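Local structure of polysaccharide Lyase Family 6 (Bacteroides cellulosilyticus, 6QPS) at residues D167-F171 with G449-A455; G380-L385 with W404-D408; D346-F352 with V371-L377. The protein probably cleaves mannuronic acid-rich stretches of the polysaccharide alginate, acting as a calcium-binding family 6 polysaccharide lyase from a human gut bacterium. All coordinates share one frame; numbering follows the deposited sequence.

Interaction 1: residues D167-F171 with G449-A455; sequences DHCYF and GPTWHKA
H168 and G449 bring their CA atoms within 4.0 Å of each other, yet no hydrogen bond joins the turn at 167-171 to the chain leading into helix 454-465. H168 O lies 3.1 Å from P450 N, but a proline nitrogen has no hydrogen to offer, so the carbonyl merely packs against the pyrrolidine. Glycine suits position 449: its phi is positive, and a side chain there would run into P450 CD. H168 also has a positive phi, which bends the chain between strands 165-167 and 170-172.

One edge of the H168 ring is held within its own turn, and H198 stacks on the ring. ND1 donates to OD2 of D167 over 2.7 Å, an almost straight bond (176°) that reaches the anti lone pair of the carboxylate in the plane of the imidazole. R131 and T133 also bind this buried aspartate.

Y170 carries most of the apolar contact. CG anti to the backbone N (chi1 179°) carries the ring out beside H453 and A455, and its CB meets P450 CD at 3.6 Å. Over one face of the phenol ring comes H453, whose CD2 is 3.6 Å from Y170 CD1; the two planes are inclined at 55°, an oblique meeting that is neither a stack nor edge-to-face. The methyl of A455 sits 3.7 Å from Y170 OH. Tyrosine is apt here, long enough to reach the helix and able to hydrogen-bond N459 with its hydroxyl.

A type I turn from P450 to H453 puts H453 at the N-cap position of helix 454-465. P450, W452 and H453 lean on V136 of strand 131-138, while L456 of the helix touches both Y170 and P450, so the helix start is packed against neighbouring coils of the parallel beta-helix.

Interaction 2: residues G380-L385 with W404-D408; sequences GQTPDL and WAFSD
G380 meets A405 where two neighbouring strands of the parallel beta-helix, 371-379 and 397-405, run out into loops. The ladder of backbone bonds continues for one step and then shifts. G380 N donates to A405 O at 2.9 Å, but the next donor, S407 N, passes over G380 O and binds Q381 O instead, at 3.0 Å, in the carbonyl plane and on a lone pair. G380 O is left facing F406 CA, with which it makes a CA-H...O contact. Glycine is called for at 380, because its backbone angles would jam a side chain against the preceding carbonyl, and a CB would also press on F406 CE2.

The apolar contacts centre on the F406 ring. P383 CB stands 3.5 Å from the ring centroid, only 7° off the normal, a CH-pi contact over the middle of one face. The first torsion of F406, with CG anti to the carbonyl carbon (chi1 -66°), places the phenyl against P383. Proline suits the place, as its rigid ring also turns CG to W404 CZ2, 3.8 Å away. F406 CD1 in turn lies over a face of the W404 indole, and F378 meets both aromatic rings edge-to-face. Were an alanine here instead of F406, P383 would probably lose the ring face it rests on, and a gap would open between it, W404 and F378.

Among the remaining polar contacts, the indole NE1 of W404 is hydrogen-bonded to S411, and water serves the exposed end. One molecule donates to Q381 O and accepts from D408 N, so that this carbonyl receives two bonds. Another gives a hydrogen to G380 O at 2.7 Å and shares a hydrogen bond with S407 OG at 2.8 Å.

Interaction 3: residues D346-F352 with V371-L377; sequences DIAYNTF and VRFAHNL
Strands 346-348 and 371-374 are neighbouring rungs of a parallel beta-helix, their axes 4.9 Å apart and 5° from parallel, with D346 beside R372 and A348 beside A374. I347 N donates to R372 O (2.8 Å), and A374 N to I347 O. On the side of D346 and A348, R372 NE and NH2 form a side-on salt bridge to one oxygen, D346 OD1, at 2.9 and 2.8 Å. This oxygen lies in the guanidinium plane; NH2 meets its syn lone pair, NE comes from above the carboxylate plane. The arginine chain bends at chi3 to turn this edge to D346, and A374 CB packs over a face. On the other side, I347 CG2 and F352 pack on F373 in the core.

Y349 and H375, both with positive phi, turn the two chains alike. H375 CB sits 3.4 Å from the centroid of the Y349 ring, over its face, while the imidazole slides on to lie under the phenol OH.

Next comes an asparagine ladder, a motif known from parallel beta-helices. N350 and N376 lie with nearly coplanar amides, and N350 ND2 donates to N376 OD1 at 3.0 Å; N350 N reaches the same oxygen. An asparagine suits because it offers donor and acceptor together: N376 ND2 gives a hydrogen to I347 O, and N350 OD1 accepts from the backbone N of N305. The N402 side chain bonds N376 N and F373 O. Backbone pairing resumes with L377 N on N350 O, then F352 N on L377 O at 2.8 Å.

All three contacts involve the parallel beta-helix: interactions 2 and 3 lie between its coils, and interaction 1 fastens the C-terminal region to it. Interactions 2 and 3 are neighbours, their centres about 16 Å apart: strand 371-379 supplies the second segment of interaction 3 and runs into the first of interaction 2, which then meets the end of the next rung, strand 397-405. Interaction 3 thus closes before interaction 2 opens. Both are nested within interaction 1, whose centre lies about 34 Å from that of interaction 3 and 39 Å from that of interaction 2. There the chain has returned through helix 433-445, and the start of helix 454-465 packs on earlier coils. The calcium site is away from all three.

Interaction 1: residues D167-F171 with G449-A455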
loop_
_atom_site.group_PDB
_atom_site.type_symbol
_atom_site.label_atom_id
_atom_site.label_comp_id
_atom_site.label_asym_id
_atom_site.label_seq_id
_atom_site.Cartn_x
_atom_site.Cartn_y
_atom_site.Cartn_z
ATOM N N ASP A 167 -8.660 -9.087 1.536
ATOM C CA ASP A 167 -9.605 -8.179 2.182
ATOM C C ASP A 167 -9.903 -8.552 3.633
ATOM O O ASP A 167 -9.905 -9.725 4.031
ATOM C CB ASP A 167 -10.928 -8.072 1.381
ATOM C CG ASP A 167 -11.741 -9.371 1.431
ATOM O OD1 ASP A 167 -11.454 -10.282 0.628
ATOM O OD2 ASP A 167 -12.638 -9.521 2.315
ATOM N N HIS A 168 -10.209 -7.521 4.416
ATOM C CA HIS A 168 -10.609 -7.706 5.813
ATOM C C HIS A 168 -9.573 -8.494 6.611
ATOM O O HIS A 168 -9.914 -9.206 7.557
ATOM C CB HIS A 168 -12.011 -8.305 5.928
ATOM C CG HIS A 168 -13.076 -7.444 5.318
ATOM N ND1 HIS A 168 -13.499 -7.593 4.017
ATOM C CD2 HIS A 168 -13.803 -6.416 5.835
ATOM C CE1 HIS A 168 -14.437 -6.696 3.756
ATOM N NE2 HIS A 168 -14.641 -5.970 4.840
ATOM N N CYS A 169 -8.292 -8.308 6.298
ATOM C CA CYS A 169 -7.188 -8.956 7.004
ATOM C C CYS A 169 -6.468 -7.961 7.913
ATOM O O CYS A 169 -6.642 -6.745 7.805
ATOM C CB CYS A 169 -6.193 -9.552 6.003
ATOM S SG CYS A 169 -6.794 -10.985 5.049
ATOM N N TYR A 170 -5.665 -8.498 8.834
ATOM C CA TYR A 170 -4.819 -7.712 9.740
ATOM C C TYR A 170 -3.397 -8.222 9.596
ATOM O O TYR A 170 -3.155 -9.427 9.757
ATOM C CB TYR A 170 -5.292 -7.903 11.182
ATOM C CG TYR A 170 -4.513 -7.184 12.271
ATOM C CD1 TYR A 170 -3.479 -7.809 12.933
ATOM C CD2 TYR A 170 -4.834 -5.893 12.647
ATOM C CE1 TYR A 170 -2.780 -7.169 13.968
ATOM C CE2 TYR A 170 -4.141 -5.248 13.664
ATOM C CZ TYR A 170 -3.111 -5.894 14.312
ATOM O OH TYR A 170 -2.419 -5.229 15.327
ATOM N N PHE A 171 -2.469 -7.319 9.279
ATOM C CA PHE A 171 -1.069 -7.681 9.085
ATOM C C PHE A 171 -0.228 -6.761 9.953
ATOM O O PHE A 171 -0.249 -5.543 9.745
ATOM C CB PHE A 171 -0.633 -7.477 7.631
ATOM C CG PHE A 171 -1.497 -8.160 6.592
ATOM C CD1 PHE A 171 -2.427 -7.444 5.860
ATOM C CD2 PHE A 171 -1.339 -9.499 6.311
ATOM C CE1 PHE A 171 -3.177 -8.063 4.872
ATOM C CE2 PHE A 171 -2.115 -10.122 5.325
ATOM C CZ PHE A 171 -3.014 -9.387 4.600
ATOM N N GLY A 449 -10.678 -4.954 8.685
ATOM C CA GLY A 449 -10.033 -6.018 9.413
ATOM C C GLY A 449 -10.931 -7.152 9.848
ATOM O O GLY A 449 -12.145 -7.130 9.642
ATOM N N PRO A 450 -10.327 -8.172 10.486
ATOM C CA PRO A 450 -11.098 -9.294 11.056
ATOM C C PRO A 450 -11.597 -9.008 12.467
ATOM O O PRO A 450 -10.790 -8.787 13.376
ATOM C CB PRO A 450 -10.092 -10.452 11.051
ATOM C CG PRO A 450 -8.728 -9.746 11.159
ATOM C CD PRO A 450 -8.865 -8.343 10.614
ATOM N N THR A 451 -12.924 -9.073 12.654
ATOM C CA THR A 451 -13.568 -8.687 13.907
ATOM C C THR A 451 -13.193 -9.581 15.085
ATOM O O THR A 451 -13.353 -9.168 16.248
ATOM C CB THR A 451 -15.097 -8.766 13.730
ATOM O OG1 THR A 451 -15.479 -10.114 13.412
ATOM C CG2 THR A 451 -15.576 -7.847 12.619
ATOM N N TRP A 452 -12.693 -10.787 14.830
ATOM C CA TRP A 452 -12.400 -11.728 15.895
ATOM C C TRP A 452 -11.028 -11.530 16.521
ATOM O O TRP A 452 -10.734 -12.173 17.536
ATOM C CB TRP A 452 -12.510 -13.151 15.367
ATOM C CG TRP A 452 -11.742 -13.474 14.083
ATOM C CD1 TRP A 452 -12.264 -13.577 12.819
ATOM C CD2 TRP A 452 -10.343 -13.785 13.964
ATOM N NE1 TRP A 452 -11.272 -13.917 11.930
ATOM C CE2 TRP A 452 -10.090 -14.062 12.610
ATOM C CE3 TRP A 452 -9.283 -13.862 14.869
ATOM C CZ2 TRP A 452 -8.828 -14.417 12.145
ATOM C CZ3 TRP A 452 -8.032 -14.200 14.408
ATOM C CH2 TRP A 452 -7.813 -14.486 13.060
ATOM N N HIS A 453 -10.192 -10.664 15.955
ATOM C CA HIS A 453 -8.829 -10.474 16.437
ATOM C C HIS A 453 -8.813 -9.293 17.406
ATOM O O HIS A 453 -9.057 -8.146 17.001
ATOM C CB HIS A 453 -7.875 -10.234 15.261
ATOM C CG HIS A 453 -6.425 -10.336 15.633
ATOM N ND1 HIS A 453 -5.895 -11.449 16.246
ATOM C CD2 HIS A 453 -5.391 -9.475 15.455
ATOM C CE1 HIS A 453 -4.600 -11.268 16.442
ATOM N NE2 HIS A 453 -4.271 -10.080 15.974
ATOM N N LYS A 454 -8.471 -9.555 18.668
ATOM C CA LYS A 454 -8.569 -8.493 19.666
ATOM C C LYS A 454 -7.654 -7.313 19.327
ATOM O O LYS A 454 -8.026 -6.155 19.543
ATOM C CB LYS A 454 -8.286 -9.038 21.066
ATOM C CG LYS A 454 -8.470 -8.007 22.159
ATOM C CD LYS A 454 -8.197 -8.577 23.553
ATOM C CE LYS A 454 -6.876 -9.301 23.609
ATOM N NZ LYS A 454 -5.820 -8.539 24.395
ATOM N N ALA A 455 -6.459 -7.570 18.803
ATOM C CA ALA A 455 -5.562 -6.461 18.504
ATOM C C ALA A 455 -6.114 -5.571 17.392
ATOM O O ALA A 455 -5.825 -4.371 17.362
ATOM C CB ALA A 455 -4.168 -6.968 18.137
#

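Interaction 2: residues G380-L385 with W404-D408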
loop_
_atom_site.group_PDB
_atom_site.type_symbol
_atom_site.label_atom_id
_atom_site.label_comp_id
_atom_site.label_asym_id
_atom_site.label_seq_id
_atom_site.Cartn_x
_atom_site.Cartn_y
_atom_site.Cartn_z
ATOM N N GLY A 380 -2.689 26.174 7.813
ATOM C CA GLY A 380 -1.977 25.803 9.017
ATOM C C GLY A 380 -1.637 27.038 9.835
ATOM O O GLY A 380 -2.372 28.024 9.830
ATOM N N GLN A 381 -0.530 26.937 10.571
ATOM C CA GLN A 381 -0.050 28.020 11.418
ATOM C C GLN A 381 1.000 28.808 10.639
ATOM O O GLN A 381 0.744 29.940 10.214
ATOM C CB GLN A 381 0.505 27.447 12.724
ATOM C CG GLN A 381 -0.591 26.908 13.630
ATOM C CD GLN A 381 -1.181 25.604 13.114
ATOM O OE1 GLN A 381 -0.461 24.618 12.906
ATOM N NE2 GLN A 381 -2.499 25.591 12.901
ATOM N N THR A 382 2.167 28.205 10.427
ATOM C CA THR A 382 3.243 28.747 9.613
ATOM C C THR A 382 3.321 27.951 8.321
ATOM O O THR A 382 3.352 26.717 8.383
ATOM C CB THR A 382 4.571 28.589 10.372
ATOM O OG1 THR A 382 4.523 29.330 11.601
ATOM C CG2 THR A 382 5.723 29.068 9.529
ATOM N N PRO A 383 3.340 28.587 7.147
ATOM C CA PRO A 383 3.460 27.829 5.898
ATOM C C PRO A 383 4.867 27.298 5.661
ATOM O O PRO A 383 5.875 27.954 5.954
ATOM C CB PRO A 383 3.073 28.860 4.828
ATOM C CG PRO A 383 3.462 30.177 5.420
ATOM C CD PRO A 383 3.274 30.049 6.911
ATOM N N ASP A 384 4.908 26.091 5.105
ATOM C CA ASP A 384 6.138 25.402 4.721
ATOM C C ASP A 384 6.043 25.140 3.219
ATOM O O ASP A 384 5.517 24.114 2.767
ATOM C CB ASP A 384 6.306 24.107 5.516
ATOM C CG ASP A 384 7.681 23.477 5.332
ATOM O OD1 ASP A 384 8.465 23.953 4.477
ATOM O OD2 ASP A 384 7.960 22.499 6.058
ATOM N N LEU A 385 6.561 26.089 2.444
ATOM C CA LEU A 385 6.532 26.037 0.987
ATOM C C LEU A 385 7.967 26.129 0.501
ATOM O O LEU A 385 8.653 27.108 0.801
ATOM C CB LEU A 385 5.731 27.214 0.426
ATOM C CG LEU A 385 5.798 27.412 -1.092
ATOM C CD1 LEU A 385 5.208 26.247 -1.823
ATOM C CD2 LEU A 385 5.090 28.724 -1.483
ATOM N N TRP A 404 -5.199 29.910 0.735
ATOM C CA TRP A 404 -4.036 30.064 1.600
ATOM C C TRP A 404 -4.535 30.547 2.954
ATOM O O TRP A 404 -5.042 31.674 3.071
ATOM C CB TRP A 404 -3.112 31.105 0.963
ATOM C CG TRP A 404 -1.867 31.476 1.729
ATOM C CD1 TRP A 404 -1.774 32.313 2.821
ATOM C CD2 TRP A 404 -0.521 31.079 1.419
ATOM N NE1 TRP A 404 -0.463 32.420 3.215
ATOM C CE2 TRP A 404 0.325 31.691 2.362
ATOM C CE3 TRP A 404 0.050 30.278 0.420
ATOM C CZ2 TRP A 404 1.706 31.513 2.349
ATOM C CZ3 TRP A 404 1.419 30.096 0.416
ATOM C CH2 TRP A 404 2.235 30.724 1.373
ATOM N N ALA A 405 -4.413 29.705 3.977
ATOM C CA ALA A 405 -4.978 30.025 5.299
ATOM C C ALA A 405 -3.975 29.768 6.428
ATOM O O ALA A 405 -3.876 28.665 6.975
ATOM C CB ALA A 405 -6.301 29.281 5.529
ATOM N N PHE A 406 -3.223 30.808 6.793
ATOM C CA PHE A 406 -2.177 30.736 7.812
ATOM C C PHE A 406 -2.329 31.907 8.782
ATOM O O PHE A 406 -3.032 32.885 8.514
ATOM C CB PHE A 406 -0.787 30.698 7.168
ATOM C CG PHE A 406 -0.536 29.439 6.354
ATOM C CD1 PHE A 406 -0.798 29.391 4.985
ATOM C CD2 PHE A 406 -0.092 28.297 6.977
ATOM C CE1 PHE A 406 -0.577 28.223 4.275
ATOM C CE2 PHE A 406 0.135 27.138 6.270
ATOM C CZ PHE A 406 -0.102 27.093 4.933
ATOM N N SER A 407 -1.654 31.790 9.933
ATOM C CA SER A 407 -1.891 32.704 11.047
ATOM C C SER A 407 -1.440 34.118 10.724
ATOM O O SER A 407 -2.140 35.082 11.057
ATOM C CB SER A 407 -1.162 32.205 12.293
ATOM O OG SER A 407 -1.615 30.925 12.683
ATOM N N ASP A 408 -0.261 34.268 10.105
ATOM C CA ASP A 408 0.249 35.590 9.753
ATOM C C ASP A 408 -0.377 35.994 8.428
ATOM O O ASP A 408 -0.138 35.347 7.402
ATOM C CB ASP A 408 1.778 35.553 9.645
ATOM C CG ASP A 408 2.394 36.932 9.432
ATOM O OD1 ASP A 408 1.681 37.867 9.008
ATOM O OD2 ASP A 408 3.608 37.091 9.699
HETATM O O HOH W 1 -3.801 29.787 11.379
HETATM O O HOH W 2 1.902 32.341 9.629
#

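Interaction 3: residues D346-F352 with V371-L377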
loop_
_atom_site.group_PDB
_atom_site.type_symbol
_atom_site.label_atom_id
_atom_site.label_comp_id
_atom_site.label_asym_id
_atom_site.label_seq_id
_atom_site.Cartn_x
_atom_site.Cartn_y
_atom_site.Cartn_z
ATOM N N ASP A 346 -2.335 16.133 -12.713
ATOM C CA ASP A 346 -3.400 16.999 -12.219
ATOM C C ASP A 346 -3.520 16.824 -10.710
ATOM O O ASP A 346 -3.798 15.720 -10.239
ATOM C CB ASP A 346 -4.711 16.588 -12.908
ATOM C CG ASP A 346 -5.893 17.464 -12.528
ATOM O OD1 ASP A 346 -5.696 18.663 -12.219
ATOM O OD2 ASP A 346 -7.029 16.947 -12.539
ATOM N N ILE A 347 -3.311 17.910 -9.957
ATOM C CA ILE A 347 -3.351 17.925 -8.493
ATOM C C ILE A 347 -4.445 18.907 -8.088
ATOM O O ILE A 347 -4.218 20.121 -8.054
ATOM C CB ILE A 347 -1.988 18.284 -7.879
ATOM C CG1 ILE A 347 -0.893 17.373 -8.480
ATOM C CG2 ILE A 347 -2.048 18.160 -6.381
ATOM C CD1 ILE A 347 0.552 17.676 -8.057
ATOM N N ALA A 348 -5.649 18.382 -7.795
ATOM C CA ALA A 348 -6.848 19.186 -7.635
ATOM C C ALA A 348 -7.659 18.827 -6.393
ATOM O O ALA A 348 -7.900 17.656 -6.085
ATOM C CB ALA A 348 -7.727 19.021 -8.875
ATOM N N TYR A 349 -8.156 19.860 -5.720
ATOM C CA TYR A 349 -9.184 19.697 -4.680
ATOM C C TYR A 349 -8.670 18.885 -3.491
ATOM O O TYR A 349 -9.430 18.151 -2.863
ATOM C CB TYR A 349 -10.534 19.162 -5.234
ATOM C CG TYR A 349 -11.332 20.228 -5.975
ATOM C CD1 TYR A 349 -12.062 21.168 -5.275
ATOM C CD2 TYR A 349 -11.332 20.314 -7.380
ATOM C CE1 TYR A 349 -12.757 22.174 -5.915
ATOM C CE2 TYR A 349 -12.041 21.333 -8.051
ATOM C CZ TYR A 349 -12.750 22.270 -7.303
ATOM O OH TYR A 349 -13.460 23.310 -7.862
ATOM N N ASN A 350 -7.380 18.994 -3.195
ATOM C CA ASN A 350 -6.764 18.367 -2.035
ATOM C C ASN A 350 -6.632 19.391 -0.910
ATOM O O ASN A 350 -6.778 20.595 -1.116
ATOM C CB ASN A 350 -5.363 17.849 -2.390
ATOM C CG ASN A 350 -5.376 16.891 -3.579
ATOM O OD1 ASN A 350 -5.670 15.711 -3.449
ATOM N ND2 ASN A 350 -5.033 17.408 -4.762
ATOM N N THR A 351 -6.352 18.897 0.295
ATOM C CA THR A 351 -6.110 19.732 1.473
ATOM C C THR A 351 -4.767 19.361 2.079
ATOM O O THR A 351 -4.496 18.175 2.291
ATOM C CB THR A 351 -7.206 19.522 2.522
ATOM O OG1 THR A 351 -8.469 19.962 2.007
ATOM C CG2 THR A 351 -6.890 20.293 3.791
ATOM N N PHE A 352 -3.925 20.376 2.328
ATOM C CA PHE A 352 -2.627 20.218 2.974
ATOM C C PHE A 352 -2.652 21.098 4.213
ATOM O O PHE A 352 -2.532 22.326 4.118
ATOM C CB PHE A 352 -1.509 20.616 2.032
ATOM C CG PHE A 352 -1.527 19.875 0.743
ATOM C CD1 PHE A 352 -0.868 18.663 0.618
ATOM C CD2 PHE A 352 -2.211 20.371 -0.355
ATOM C CE1 PHE A 352 -0.886 17.964 -0.567
ATOM C CE2 PHE A 352 -2.211 19.672 -1.562
ATOM C CZ PHE A 352 -1.572 18.464 -1.657
ATOM N N VAL A 371 2.218 20.339 -14.794
ATOM C CA VAL A 371 1.605 20.008 -13.513
ATOM C C VAL A 371 0.588 21.092 -13.193
ATOM O O VAL A 371 0.919 22.284 -13.183
ATOM C CB VAL A 371 2.652 19.923 -12.398
ATOM C CG1 VAL A 371 2.006 19.540 -11.068
ATOM C CG2 VAL A 371 3.721 18.919 -12.759
ATOM N N ARG A 372 -0.655 20.708 -12.957
ATOM C CA ARG A 372 -1.683 21.659 -12.564
ATOM C C ARG A 372 -1.918 21.511 -11.075
ATOM O O ARG A 372 -2.130 20.397 -10.593
ATOM C CB ARG A 372 -2.990 21.452 -13.339
ATOM C CG ARG A 372 -3.965 22.633 -13.136
ATOM C CD ARG A 372 -5.306 22.442 -13.864
ATOM N NE ARG A 372 -6.081 21.390 -13.202
ATOM C CZ ARG A 372 -7.331 21.500 -12.750
ATOM N NH1 ARG A 372 -8.028 22.613 -12.909
ATOM N NH2 ARG A 372 -7.867 20.455 -12.146
ATOM N N PHE A 373 -1.816 22.617 -10.337
ATOM C CA PHE A 373 -2.094 22.648 -8.899
ATOM C C PHE A 373 -3.264 23.622 -8.718
ATOM O O PHE A 373 -3.067 24.839 -8.707
ATOM C CB PHE A 373 -0.816 23.075 -8.141
ATOM C CG PHE A 373 -0.921 22.933 -6.637
ATOM C CD1 PHE A 373 -1.269 24.018 -5.839
ATOM C CD2 PHE A 373 -0.651 21.728 -6.031
ATOM C CE1 PHE A 373 -1.372 23.882 -4.431
ATOM C CE2 PHE A 373 -0.750 21.581 -4.643
ATOM C CZ PHE A 373 -1.114 22.670 -3.849
ATOM N N ALA A 374 -4.483 23.086 -8.599
ATOM C CA ALA A 374 -5.696 23.885 -8.658
ATOM C C ALA A 374 -6.664 23.503 -7.543
ATOM O O ALA A 374 -6.877 22.323 -7.260
ATOM C CB ALA A 374 -6.392 23.713 -10.019
ATOM N N HIS A 375 -7.290 24.511 -6.948
ATOM C CA HIS A 375 -8.398 24.330 -6.004
ATOM C C HIS A 375 -7.990 23.559 -4.763
ATOM O O HIS A 375 -8.808 22.872 -4.152
ATOM C CB HIS A 375 -9.625 23.675 -6.647
ATOM C CG HIS A 375 -10.197 24.477 -7.758
ATOM N ND1 HIS A 375 -10.816 25.685 -7.546
ATOM C CD2 HIS A 375 -10.231 24.257 -9.095
ATOM C CE1 HIS A 375 -11.214 26.178 -8.705
ATOM N NE2 HIS A 375 -10.857 25.338 -9.663
ATOM N N ASN A 376 -6.728 23.673 -4.371
ATOM C CA ASN A 376 -6.238 23.047 -3.157
ATOM C C ASN A 376 -6.271 24.039 -1.999
ATOM O O ASN A 376 -6.064 25.243 -2.176
ATOM C CB ASN A 376 -4.804 22.536 -3.331
ATOM C CG ASN A 376 -4.682 21.538 -4.465
ATOM O OD1 ASN A 376 -5.085 20.392 -4.354
ATOM N ND2 ASN A 376 -4.173 21.993 -5.589
ATOM N N LEU A 377 -6.499 23.515 -0.801
ATOM C CA LEU A 377 -6.386 24.287 0.435
ATOM C C LEU A 377 -5.010 24.026 1.049
ATOM O O LEU A 377 -4.653 22.870 1.313
ATOM C CB LEU A 377 -7.498 23.901 1.418
ATOM C CG LEU A 377 -7.385 24.576 2.793
ATOM C CD1 LEU A 377 -7.499 26.090 2.713
ATOM C CD2 LEU A 377 -8.448 24.008 3.727
HETATM O O HOH W 3 -9.554 21.792 -1.523
#